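Local coordinates for mandelate racemase/muconate lactonizing enzyme, C-terminal domain protein (Paracoccus denitrificans, PDB 4DWD), which binds magnesium and, as an enolase-superfamily member of the mandelate racemase and muconate lactonizing type, probably acts as a hydro-lyase, at residues 179-184 / 212-217; 255-260 / 268-273; 338-341 / 346-349. One frame throughout, in Å; residues are numbered along the deposited sequence.

Contact 1: residues 179-184 / 212-217; sequences AKARAV and RALEDL
Leu-217, the first residue to leave helical geometry after helix 204-216, rests both methyls on the turn of helix 174-188 formed by Ala-181 and Arg-182. No hydrogen bond crosses the contact; leucine methyls pack on a small methyl, on backbone and on an arginine. CD1 of Leu-217 lies 3.6 Å from the Arg-182 N and 3.9 Å from the Ala-181 CB. CD2 lies 4.1 Å from the Arg-182 CB, where the two side chains cross at about a right angle. One turn earlier, the Leu-214 CD2 comes within 3.7 Å of the Ala-181 CB, so two leucines share this small methyl.

With CG anti to the backbone N (chi1 177°) and a bend at chi3, the Arg-182 chain returns its guanidinium over Leu-217, whose CD2 lies under one face, displaced toward the rim. Were Leu-217 cut back to an alanine, Ala-181 and the Arg-182 backbone would probably face a gap, and the guanidinium would lose the methyl under that face.

On the inner side, Ala-181 and Leu-214 both pack on Phe-196 of strand 194-197, while helix 140-154 flanks 174-188 through Val-140 and Val-144, both touching Ala-183.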
ATOM      1  N   ALA B 179      18.770   7.149 -32.105  1.00 10.29           N
ATOM      2  CA  ALA B 179      19.790   7.025 -33.170  1.00 10.41           C
ATOM      3  C   ALA B 179      21.197   7.387 -32.683  1.00 10.37           C
ATOM      4  O   ALA B 179      22.180   6.734 -33.048  1.00 11.04           O
ATOM      5  CB  ALA B 179      19.403   7.837 -34.406  1.00 10.63           C
ATOM      6  N   LYS B 180      21.292   8.411 -31.836  1.00 10.15           N
ATOM      7  CA  LYS B 180      22.577   8.832 -31.279  1.00  9.99           C
ATOM      8  C   LYS B 180      23.068   7.754 -30.314  1.00 10.19           C
ATOM      9  O   LYS B 180      24.240   7.374 -30.332  1.00 10.61           O
ATOM     10  CB  LYS B 180      22.433  10.178 -30.571  1.00  9.69           C
ATOM     11  CG  LYS B 180      22.269  11.333 -31.554  1.00 11.10           C
ATOM     12  CD  LYS B 180      21.779  12.601 -30.878  1.00 12.37           C
ATOM     13  CE  LYS B 180      21.740  13.732 -31.894  1.00 13.54           C
ATOM     14  NZ  LYS B 180      21.106  14.949 -31.314  1.00 13.21           N
ATOM     15  N   ALA B 181      22.169   7.248 -29.469  1.00  9.66           N
ATOM     16  CA  ALA B 181      22.557   6.170 -28.546  1.00  9.76           C
ATOM     17  C   ALA B 181      23.041   4.931 -29.310  1.00  9.96           C
ATOM     18  O   ALA B 181      24.037   4.314 -28.924  1.00  9.21           O
ATOM     19  CB  ALA B 181      21.408   5.825 -27.609  1.00  9.45           C
ATOM     20  N   ARG B 182      22.360   4.606 -30.411  1.00  9.69           N
ATOM     21  CA  ARG B 182      22.741   3.468 -31.248  1.00  9.40           C
ATOM     22  C   ARG B 182      24.118   3.672 -31.865  1.00  9.88           C
ATOM     23  O   ARG B 182      24.963   2.773 -31.836  1.00 10.22           O
ATOM     24  CB  ARG B 182      21.686   3.212 -32.336  1.00 10.17           C
ATOM     25  CG  ARG B 182      22.058   2.083 -33.295  1.00 13.65           C
ATOM     26  CD  ARG B 182      20.915   1.765 -34.245  1.00 18.06           C
ATOM     27  NE  ARG B 182      19.966   0.856 -33.596  1.00 25.91           N
ATOM     28  CZ  ARG B 182      20.050  -0.476 -33.638  1.00 28.22           C
ATOM     29  NH1 ARG B 182      21.025  -1.069 -34.313  1.00 25.59           N
ATOM     30  NH2 ARG B 182      19.148  -1.214 -33.015  1.00 37.18           N
ATOM     31  N   ALA B 183      24.350   4.866 -32.411  1.00  9.87           N
ATOM     32  CA  ALA B 183      25.631   5.154 -33.051  1.00  9.82           C
ATOM     33  C   ALA B 183      26.795   5.071 -32.058  1.00 10.18           C
ATOM     34  O   ALA B 183      27.899   4.628 -32.408  1.00 11.53           O
ATOM     35  CB  ALA B 183      25.581   6.514 -33.709  1.00 10.95           C
ATOM     36  N   VAL B 184      26.550   5.510 -30.821  1.00  9.77           N
ATOM     37  CA  VAL B 184      27.572   5.455 -29.785  1.00 10.01           C
ATOM     38  C   VAL B 184      27.877   4.006 -29.392  1.00 10.60           C
ATOM     39  O   VAL B 184      29.041   3.645 -29.226  1.00 10.92           O
ATOM     40  CB  VAL B 184      27.228   6.370 -28.576  1.00 10.52           C
ATOM     41  CG1 VAL B 184      28.198   6.138 -27.413  1.00 11.18           C
ATOM     42  CG2 VAL B 184      27.281   7.842 -29.015  1.00 11.82           C
ATOM     43  N   ARG B 212      13.416   1.550 -22.970  1.00  9.08           N
ATOM     44  CA  ARG B 212      13.382   0.256 -23.659  1.00  9.14           C
ATOM     45  C   ARG B 212      14.380   0.203 -24.804  1.00  9.36           C
ATOM     46  O   ARG B 212      15.039  -0.823 -25.006  1.00 10.03           O
ATOM     47  CB  ARG B 212      11.976  -0.074 -24.163  1.00  9.16           C
ATOM     48  CG  ARG B 212      10.961  -0.290 -23.050  1.00  9.11           C
ATOM     49  CD  ARG B 212      11.431  -1.323 -22.024  1.00  9.18           C
ATOM     50  NE  ARG B 212      10.321  -1.647 -21.129  1.00  8.83           N
ATOM     51  CZ  ARG B 212      10.441  -2.238 -19.946  1.00  7.86           C
ATOM     52  NH1 ARG B 212      11.637  -2.622 -19.492  1.00  8.65           N
ATOM     53  NH2 ARG B 212       9.342  -2.478 -19.237  1.00  8.31           N
ATOM     54  N   ALA B 213      14.512   1.302 -25.540  1.00  9.23           N
ATOM     55  CA  ALA B 213      15.507   1.365 -26.602  1.00 10.27           C
ATOM     56  C   ALA B 213      16.936   1.261 -26.060  1.00  9.81           C
ATOM     57  O   ALA B 213      17.798   0.594 -26.655  1.00 11.11           O
ATOM     58  CB  ALA B 213      15.322   2.624 -27.436  1.00 10.64           C
ATOM     59  N   LEU B 214      17.186   1.886 -24.906  1.00  9.21           N
ATOM     60  CA  LEU B 214      18.511   1.800 -24.284  1.00  9.01           C
ATOM     61  C   LEU B 214      18.792   0.380 -23.772  1.00  9.52           C
ATOM     62  O   LEU B 214      19.932  -0.088 -23.824  1.00  9.73           O
ATOM     63  CB  LEU B 214      18.658   2.816 -23.143  1.00  8.75           C
ATOM     64  CG  LEU B 214      18.566   4.282 -23.570  1.00  8.96           C
ATOM     65  CD1 LEU B 214      18.570   5.166 -22.343  1.00  9.75           C
ATOM     66  CD2 LEU B 214      19.713   4.664 -24.490  1.00  9.37           C
ATOM     67  N   GLU B 215      17.753  -0.311 -23.286  1.00  9.33           N
ATOM     68  CA  GLU B 215      17.894  -1.714 -22.876  1.00  9.12           C
ATOM     69  C   GLU B 215      18.262  -2.604 -24.064  1.00  9.98           C
ATOM     70  O   GLU B 215      19.147  -3.447 -23.955  1.00 11.91           O
ATOM     71  CB  GLU B 215      16.612  -2.220 -22.212  1.00  9.63           C
ATOM     72  CG  GLU B 215      16.404  -1.612 -20.829  1.00  9.18           C
ATOM     73  CD  GLU B 215      15.012  -1.792 -20.259  1.00  9.32           C
ATOM     74  OE1 GLU B 215      14.177  -2.508 -20.853  1.00 10.81           O
ATOM     75  OE2 GLU B 215      14.761  -1.191 -19.191  1.00  9.42           O
ATOM     76  N   ASP B 216      17.606  -2.375 -25.200  1.00 10.17           N
ATOM     77  CA  ASP B 216      17.920  -3.096 -26.427  1.00 12.36           C
ATOM     78  C   ASP B 216      19.382  -2.863 -26.836  1.00 11.41           C
ATOM     79  O   ASP B 216      20.023  -3.750 -27.408  1.00 13.00           O
ATOM     80  CB  ASP B 216      16.985  -2.654 -27.557  1.00 13.11           C
ATOM     81  CG  ASP B 216      15.575  -3.216 -27.427  1.00 19.39           C
ATOM     82  OD1 ASP B 216      15.345  -4.097 -26.583  1.00 20.98           O
ATOM     83  OD2 ASP B 216      14.688  -2.775 -28.189  1.00 28.18           O
ATOM     84  N   LEU B 217      19.905  -1.683 -26.512  1.00 10.25           N
ATOM     85  CA  LEU B 217      21.289  -1.331 -26.822  1.00 10.07           C
ATOM     86  C   LEU B 217      22.244  -1.651 -25.679  1.00 10.39           C
ATOM     87  O   LEU B 217      23.406  -1.270 -25.734  1.00 11.28           O
ATOM     88  CB  LEU B 217      21.369   0.157 -27.152  1.00 10.07           C
ATOM     89  CG  LEU B 217      20.724   0.573 -28.474  1.00 10.21           C
ATOM     90  CD1 LEU B 217      20.555   2.084 -28.519  1.00 10.67           C
ATOM     91  CD2 LEU B 217      21.548   0.072 -29.672  1.00 11.43           C
TER

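Contact 2: residues 255-260 / 268-273; sequences QALKDL and VQPDIV
Leu-257 reaches from helix 254-263 to Val-268 and Pro-270, and its two methyls divide the work between them. From CB, which points toward the facing segment, the chain runs to CG anti to the backbone N (chi1 -164°); neither atom touches the segment, but this torsion carries the fork outward from the helix. At the fork, CD1 takes Val-268: it lies 3.9 Å from the Val-268 CB and 4.1 Å from the Val-268 CG1, so it meets the branch point of the valine and one of its arms as the two side chains cross obliquely. CD2 turns to the next partner along the segment and approaches the Pro-270 CG at 4.3 Å. One turn on, Leu-260 has nearly the same torsions, and its CD2 adds a contact to the Val-268 CG1 at 4.3 Å.

Here the helix lies against the strand that follows it, an alpha-to-beta step of the modified TIM barrel of the enolase superfamily; the Pro-270 side chain is about 7 Å from that of Glu-249, which binds calcium in a structure of this protein. Val-268 ends strand 267-268, which is bonded in parallel to 294-295, and Phe-295 packs on both Val-268 and Pro-270. Cys-284 and Met-281 of helix 277-291 touch Leu-257 and Pro-270 respectively. An Asx turn shapes the loop: the Asp-271 OD1 accepts from the Val-273 N at 2.9 Å, approached on its anti side and 24° out of the carboxylate plane. OD2 is hydrogen-bonded to the His-298 ND1. Gln-255 hydrogen-bonds through NE2 to the His-289 O of a neighbouring subunit.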
ATOM      1  N   GLN B 255      16.939  14.322   3.730  1.00  8.41           N
ATOM      2  CA  GLN B 255      15.540  13.873   3.781  1.00  8.73           C
ATOM      3  C   GLN B 255      14.939  13.758   2.381  1.00  8.56           C
ATOM      4  O   GLN B 255      14.199  12.818   2.108  1.00  8.69           O
ATOM      5  CB  GLN B 255      14.690  14.795   4.656  1.00  9.92           C
ATOM      6  CG  GLN B 255      15.088  14.795   6.122  1.00  9.70           C
ATOM      7  CD  GLN B 255      16.339  15.593   6.383  1.00 10.06           C
ATOM      8  OE1 GLN B 255      16.661  16.515   5.635  1.00 10.91           O
ATOM      9  NE2 GLN B 255      17.065  15.232   7.439  1.00 10.64           N
ATOM     10  N   ALA B 256      15.258  14.702   1.491  1.00  8.46           N
ATOM     11  CA  ALA B 256      14.819  14.568   0.105  1.00  8.61           C
ATOM     12  C   ALA B 256      15.507  13.381  -0.567  1.00  8.47           C
ATOM     13  O   ALA B 256      14.900  12.736  -1.417  1.00  9.06           O
ATOM     14  CB  ALA B 256      15.043  15.859  -0.697  1.00 10.41           C
ATOM     15  N   LEU B 257      16.746  13.052  -0.179  1.00  8.37           N
ATOM     16  CA  LEU B 257      17.368  11.847  -0.736  1.00  8.72           C
ATOM     17  C   LEU B 257      16.625  10.602  -0.270  1.00  8.41           C
ATOM     18  O   LEU B 257      16.421   9.672  -1.043  1.00  8.87           O
ATOM     19  CB  LEU B 257      18.857  11.774  -0.390  1.00  8.90           C
ATOM     20  CG  LEU B 257      19.669  10.776  -1.216  1.00  9.96           C
ATOM     21  CD1 LEU B 257      19.649  11.226  -2.665  1.00 11.75           C
ATOM     22  CD2 LEU B 257      21.094  10.698  -0.687  1.00 11.18           C
ATOM     23  N   LYS B 258      16.222  10.587   0.996  1.00  8.14           N
ATOM     24  CA  LYS B 258      15.392   9.508   1.516  1.00  8.43           C
ATOM     25  C   LYS B 258      14.103   9.368   0.689  1.00  8.90           C
ATOM     26  O   LYS B 258      13.717   8.257   0.326  1.00  9.11           O
ATOM     27  CB  LYS B 258      15.103   9.771   3.005  1.00  8.71           C
ATOM     28  CG  LYS B 258      14.192   8.756   3.689  1.00  9.58           C
ATOM     29  CD  LYS B 258      12.706   9.133   3.615  1.00 10.49           C
ATOM     30  CE  LYS B 258      12.360  10.429   4.357  1.00 11.91           C
ATOM     31  NZ  LYS B 258      10.905  10.780   4.234  1.00 13.85           N
ATOM     32  N   ASP B 259      13.452  10.495   0.398  1.00  8.70           N
ATOM     33  CA  ASP B 259      12.215  10.474  -0.383  1.00  9.19           C
ATOM     34  C   ASP B 259      12.451   9.938  -1.798  1.00  8.93           C
ATOM     35  O   ASP B 259      11.613   9.209  -2.332  1.00  9.59           O
ATOM     36  CB  ASP B 259      11.581  11.867  -0.443  1.00  9.36           C
ATOM     37  CG  ASP B 259      10.943  12.274   0.883  1.00 12.14           C
ATOM     38  OD1 ASP B 259      10.524  11.386   1.641  1.00 12.85           O
ATOM     39  OD2 ASP B 259      10.869  13.489   1.169  1.00 13.68           O
ATOM     40  N   LEU B 260      13.594  10.287  -2.389  1.00  8.95           N
ATOM     41  CA  LEU B 260      13.914   9.795  -3.717  1.00  8.61           C
ATOM     42  C   LEU B 260      14.092   8.276  -3.700  1.00  8.82           C
ATOM     43  O   LEU B 260      13.617   7.575  -4.589  1.00  9.02           O
ATOM     44  CB  LEU B 260      15.167  10.515  -4.226  1.00  8.66           C
ATOM     45  CG  LEU B 260      15.619  10.196  -5.651  1.00  9.13           C
ATOM     46  CD1 LEU B 260      14.604  10.671  -6.676  1.00  9.95           C
ATOM     47  CD2 LEU B 260      16.967  10.853  -5.898  1.00  9.39           C
ATOM     48  N   VAL B 268      21.636   6.646  -6.663  1.00  8.72           N
ATOM     49  CA  VAL B 268      21.502   8.059  -6.303  1.00  9.03           C
ATOM     50  C   VAL B 268      22.825   8.801  -6.500  1.00  9.45           C
ATOM     51  O   VAL B 268      23.910   8.235  -6.286  1.00  9.56           O
ATOM     52  CB  VAL B 268      20.948   8.278  -4.863  1.00  9.28           C
ATOM     53  CG1 VAL B 268      19.548   7.671  -4.741  1.00  9.70           C
ATOM     54  CG2 VAL B 268      21.914   7.732  -3.802  1.00  9.72           C
ATOM     55  N   GLN B 269      22.708  10.071  -6.897  1.00  8.82           N
ATOM     56  CA  GLN B 269      23.837  10.864  -7.393  1.00  9.35           C
ATOM     57  C   GLN B 269      23.870  12.300  -6.852  1.00  9.69           C
ATOM     58  O   GLN B 269      24.027  13.239  -7.627  1.00 10.26           O
ATOM     59  CB  GLN B 269      23.776  10.908  -8.915  1.00 10.11           C
ATOM     60  CG  GLN B 269      23.582   9.539  -9.541  1.00  9.88           C
ATOM     61  CD  GLN B 269      23.599   9.639 -11.036  1.00 10.22           C
ATOM     62  OE1 GLN B 269      22.563   9.899 -11.657  1.00 11.78           O
ATOM     63  NE2 GLN B 269      24.773   9.446 -11.627  1.00 11.33           N
ATOM     64  N   PRO B 270      23.764  12.473  -5.513  1.00  9.28           N
ATOM     65  CA  PRO B 270      23.940  13.837  -5.019  1.00  9.07           C
ATOM     66  C   PRO B 270      25.375  14.340  -5.310  1.00  9.26           C
ATOM     67  O   PRO B 270      26.285  13.538  -5.578  1.00  9.75           O
ATOM     68  CB  PRO B 270      23.697  13.688  -3.515  1.00  9.47           C
ATOM     69  CG  PRO B 270      24.168  12.294  -3.207  1.00  9.16           C
ATOM     70  CD  PRO B 270      23.768  11.481  -4.420  1.00  9.37           C
ATOM     71  N   ASP B 271      25.559  15.658  -5.253  1.00  8.98           N
ATOM     72  CA  ASP B 271      26.815  16.310  -5.675  1.00  9.22           C
ATOM     73  C   ASP B 271      27.400  17.042  -4.481  1.00  9.24           C
ATOM     74  O   ASP B 271      26.738  17.909  -3.878  1.00  9.22           O
ATOM     75  CB  ASP B 271      26.517  17.285  -6.839  1.00  9.84           C
ATOM     76  CG  ASP B 271      27.748  17.938  -7.416  1.00  9.49           C
ATOM     77  OD1 ASP B 271      28.689  18.260  -6.670  1.00  9.53           O
ATOM     78  OD2 ASP B 271      27.747  18.171  -8.648  1.00 10.82           O
ATOM     79  N   ILE B 272      28.657  16.725  -4.182  1.00  8.60           N
ATOM     80  CA  ILE B 272      29.367  17.252  -3.019  1.00  8.82           C
ATOM     81  C   ILE B 272      29.506  18.784  -2.949  1.00  9.43           C
ATOM     82  O   ILE B 272      29.704  19.332  -1.851  1.00  9.00           O
ATOM     83  CB  ILE B 272      30.761  16.550  -2.927  1.00  9.47           C
ATOM     84  CG1 ILE B 272      31.377  16.611  -1.527  1.00  9.74           C
ATOM     85  CG2 ILE B 272      31.731  17.035  -4.011  1.00 10.56           C
ATOM     86  CD1 ILE B 272      32.328  15.453  -1.317  1.00 10.69           C
ATOM     87  N   VAL B 273      29.426  19.469  -4.098  1.00  9.28           N
ATOM     88  CA  VAL B 273      29.479  20.934  -4.104  1.00  8.86           C
ATOM     89  C   VAL B 273      28.103  21.568  -4.237  1.00  8.66           C
ATOM     90  O   VAL B 273      27.972  22.806  -4.179  1.00  9.05           O
ATOM     91  CB  VAL B 273      30.451  21.519  -5.164  1.00  9.07           C
ATOM     92  CG1 VAL B 273      31.862  21.031  -4.922  1.00 10.56           C
ATOM     93  CG2 VAL B 273      30.020  21.225  -6.593  1.00  9.71           C
TER

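Contact 3: residues 338-341 / 346-349; sequences NPAE and HFAL
The ring of Phe-347 meets Ala-340 and Glu-341 mainly through CE1. The Glu-341 N lies at the edge of the ring, close to its plane, 4.0 Å from CE1; the methyl of Ala-340 approaches the same atom obliquely, CB standing 4.1 Å away. The ring thus presents a corner to the loop and fits against the peptide joining these two residues. Its direction comes from the first torsion, which sets CG anti to the carbonyl carbon (chi1 -64°) and carries the ring toward the loop although CB leaves the backbone at a slant to it.

Strand 346-348 belongs to the barrel domain of the enolase superfamily and runs antiparallel to 125-132, with a backbone bond between Phe-347 and Leu-126. Cys-128 of that strand, together with Val-323 and Leu-325 of strand 323-325, packs against the phenylalanine, and His-306 makes an edge-to-face pair with it.

No direct hydrogen bond joins the two segments. A water bridges them instead, donating to the Glu-341 O at 3.0 Å and accepting from the Ala-348 N at 3.0 Å. The Glu-341 CB points away from the strand, and OE1 forms a salt bridge with Arg-333.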
ATOM      1  N   ASN B 338      47.304  20.917  -9.948  1.00 13.58           N
ATOM      2  CA  ASN B 338      47.069  19.484 -10.051  1.00 14.51           C
ATOM      3  C   ASN B 338      45.586  19.104 -10.159  1.00 14.50           C
ATOM      4  O   ASN B 338      45.127  18.212  -9.448  1.00 15.44           O
ATOM      5  CB  ASN B 338      47.717  18.743  -8.874  1.00 15.17           C
ATOM      6  CG  ASN B 338      47.125  19.134  -7.532  1.00 15.18           C
ATOM      7  OD1 ASN B 338      46.506  20.189  -7.392  1.00 14.64           O
ATOM      8  ND2 ASN B 338      47.317  18.281  -6.545  1.00 15.09           N
ATOM      9  N   PRO B 339      44.835  19.772 -11.052  1.00 13.83           N
ATOM     10  CA  PRO B 339      43.415  19.448 -11.207  1.00 14.46           C
ATOM     11  C   PRO B 339      43.206  18.064 -11.839  1.00 14.81           C
ATOM     12  O   PRO B 339      44.179  17.424 -12.252  1.00 15.56           O
ATOM     13  CB  PRO B 339      42.912  20.558 -12.121  1.00 14.77           C
ATOM     14  CG  PRO B 339      44.094  20.868 -12.989  1.00 16.14           C
ATOM     15  CD  PRO B 339      45.300  20.709 -12.097  1.00 14.42           C
ATOM     16  N   ALA B 340      41.954  17.604 -11.890  1.00 12.74           N
ATOM     17  CA  ALA B 340      41.608  16.285 -12.415  1.00 13.94           C
ATOM     18  C   ALA B 340      42.246  16.012 -13.774  1.00 15.60           C
ATOM     19  O   ALA B 340      42.106  16.799 -14.708  1.00 16.82           O
ATOM     20  CB  ALA B 340      40.095  16.155 -12.525  1.00 13.21           C
ATOM     21  N   GLU B 341      42.934  14.881 -13.873  1.00 14.27           N
ATOM     22  CA  GLU B 341      43.612  14.481 -15.112  1.00 17.12           C
ATOM     23  C   GLU B 341      43.865  12.985 -15.022  1.00 18.30           C
ATOM     24  O   GLU B 341      44.734  12.547 -14.265  1.00 19.45           O
ATOM     25  CB  GLU B 341      44.920  15.256 -15.283  1.00 19.74           C
ATOM     26  CG  GLU B 341      45.720  14.951 -16.542  1.00 21.52           C
ATOM     27  CD  GLU B 341      46.886  15.910 -16.710  1.00 28.69           C
ATOM     28  OE1 GLU B 341      46.890  16.974 -16.048  1.00 28.59           O
ATOM     29  OE2 GLU B 341      47.805  15.604 -17.495  1.00 34.89           O
ATOM     30  N   HIS B 346      42.437   6.241 -14.812  1.00 18.54           N
ATOM     31  CA  HIS B 346      42.210   6.333 -13.365  0.50 18.33           C
ATOM     32  C   HIS B 346      42.648   7.652 -12.789  1.00 17.90           C
ATOM     33  O   HIS B 346      43.518   8.320 -13.346  1.00 17.34           O
ATOM     34  CB  HIS B 346      42.965   5.218 -12.641  0.50 18.56           C
ATOM     35  CG  HIS B 346      42.420   3.833 -12.899  0.50 17.49           C
ATOM     36  ND1 HIS B 346      42.639   3.169 -14.050  0.50 18.02           N
ATOM     37  CD2 HIS B 346      41.661   2.984 -12.093  0.50 17.15           C
ATOM     38  CE1 HIS B 346      42.041   1.965 -13.993  0.50 19.83           C
ATOM     39  NE2 HIS B 346      41.447   1.850 -12.795  0.50 18.58           N
ATOM     40  N   PHE B 347      42.070   8.013 -11.646  1.00 17.25           N
ATOM     41  CA  PHE B 347      42.537   9.154 -10.848  1.00 16.43           C
ATOM     42  C   PHE B 347      43.406   8.620  -9.724  1.00 17.21           C
ATOM     43  O   PHE B 347      42.982   7.732  -8.976  1.00 16.96           O
ATOM     44  CB  PHE B 347      41.353   9.914 -10.253  1.00 15.82           C
ATOM     45  CG  PHE B 347      40.467  10.549 -11.284  1.00 14.71           C
ATOM     46  CD1 PHE B 347      40.957  11.554 -12.111  1.00 14.68           C
ATOM     47  CD2 PHE B 347      39.136  10.155 -11.419  1.00 14.00           C
ATOM     48  CE1 PHE B 347      40.148  12.142 -13.074  1.00 15.11           C
ATOM     49  CE2 PHE B 347      38.311  10.753 -12.368  1.00 13.58           C
ATOM     50  CZ  PHE B 347      38.818  11.749 -13.200  1.00 14.27           C
ATOM     51  N   ALA B 348      44.618   9.151  -9.614  1.00 17.33           N
ATOM     52  CA  ALA B 348      45.526   8.770  -8.531  1.00 17.71           C
ATOM     53  C   ALA B 348      45.359   9.708  -7.345  1.00 18.43           C
ATOM     54  O   ALA B 348      45.694  10.895  -7.429  1.00 20.95           O
ATOM     55  CB  ALA B 348      46.974   8.772  -9.020  1.00 19.99           C
ATOM     56  N   LEU B 349      44.840   9.168  -6.246  1.00 15.81           N
ATOM     57  CA  LEU B 349      44.665   9.938  -5.017  1.00 16.89           C
ATOM     58  C   LEU B 349      45.935   9.867  -4.168  1.00 16.89           C
ATOM     59  O   LEU B 349      46.345   8.792  -3.744  1.00 19.06           O
ATOM     60  CB  LEU B 349      43.459   9.399  -4.237  1.00 17.45           C
ATOM     61  CG  LEU B 349      43.075  10.039  -2.900  1.00 16.26           C
ATOM     62  CD1 LEU B 349      42.876  11.537  -3.043  1.00 17.72           C
ATOM     63  CD2 LEU B 349      41.803   9.375  -2.415  1.00 14.79           C
TER
HETATM   64  O   HOH W   1      45.329  11.278 -11.603  1.00 21.68           O

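In the fold
From the N terminus, the chain first lays down three strands and the helices of the N-terminal region, then enters the barrel domain that holds all three contacts. Contact 1 closes a loop of 27 intervening residues, joining two successive helices on the outside of the barrel across the strand between them. Contact 2 closes one of seven residues, tying helix 254-263 to the strand and loop after it. Contact 3 spans only four, folding the loop at 338-341 onto strand 346-348; the chain then returns to the N-terminal sheet with 368-372 and 375-377. The loops follow in series, neither nesting nor crossing. Contacts 2 and 3 lie on opposite sides of the chain's centre, their centres about 25 Å apart.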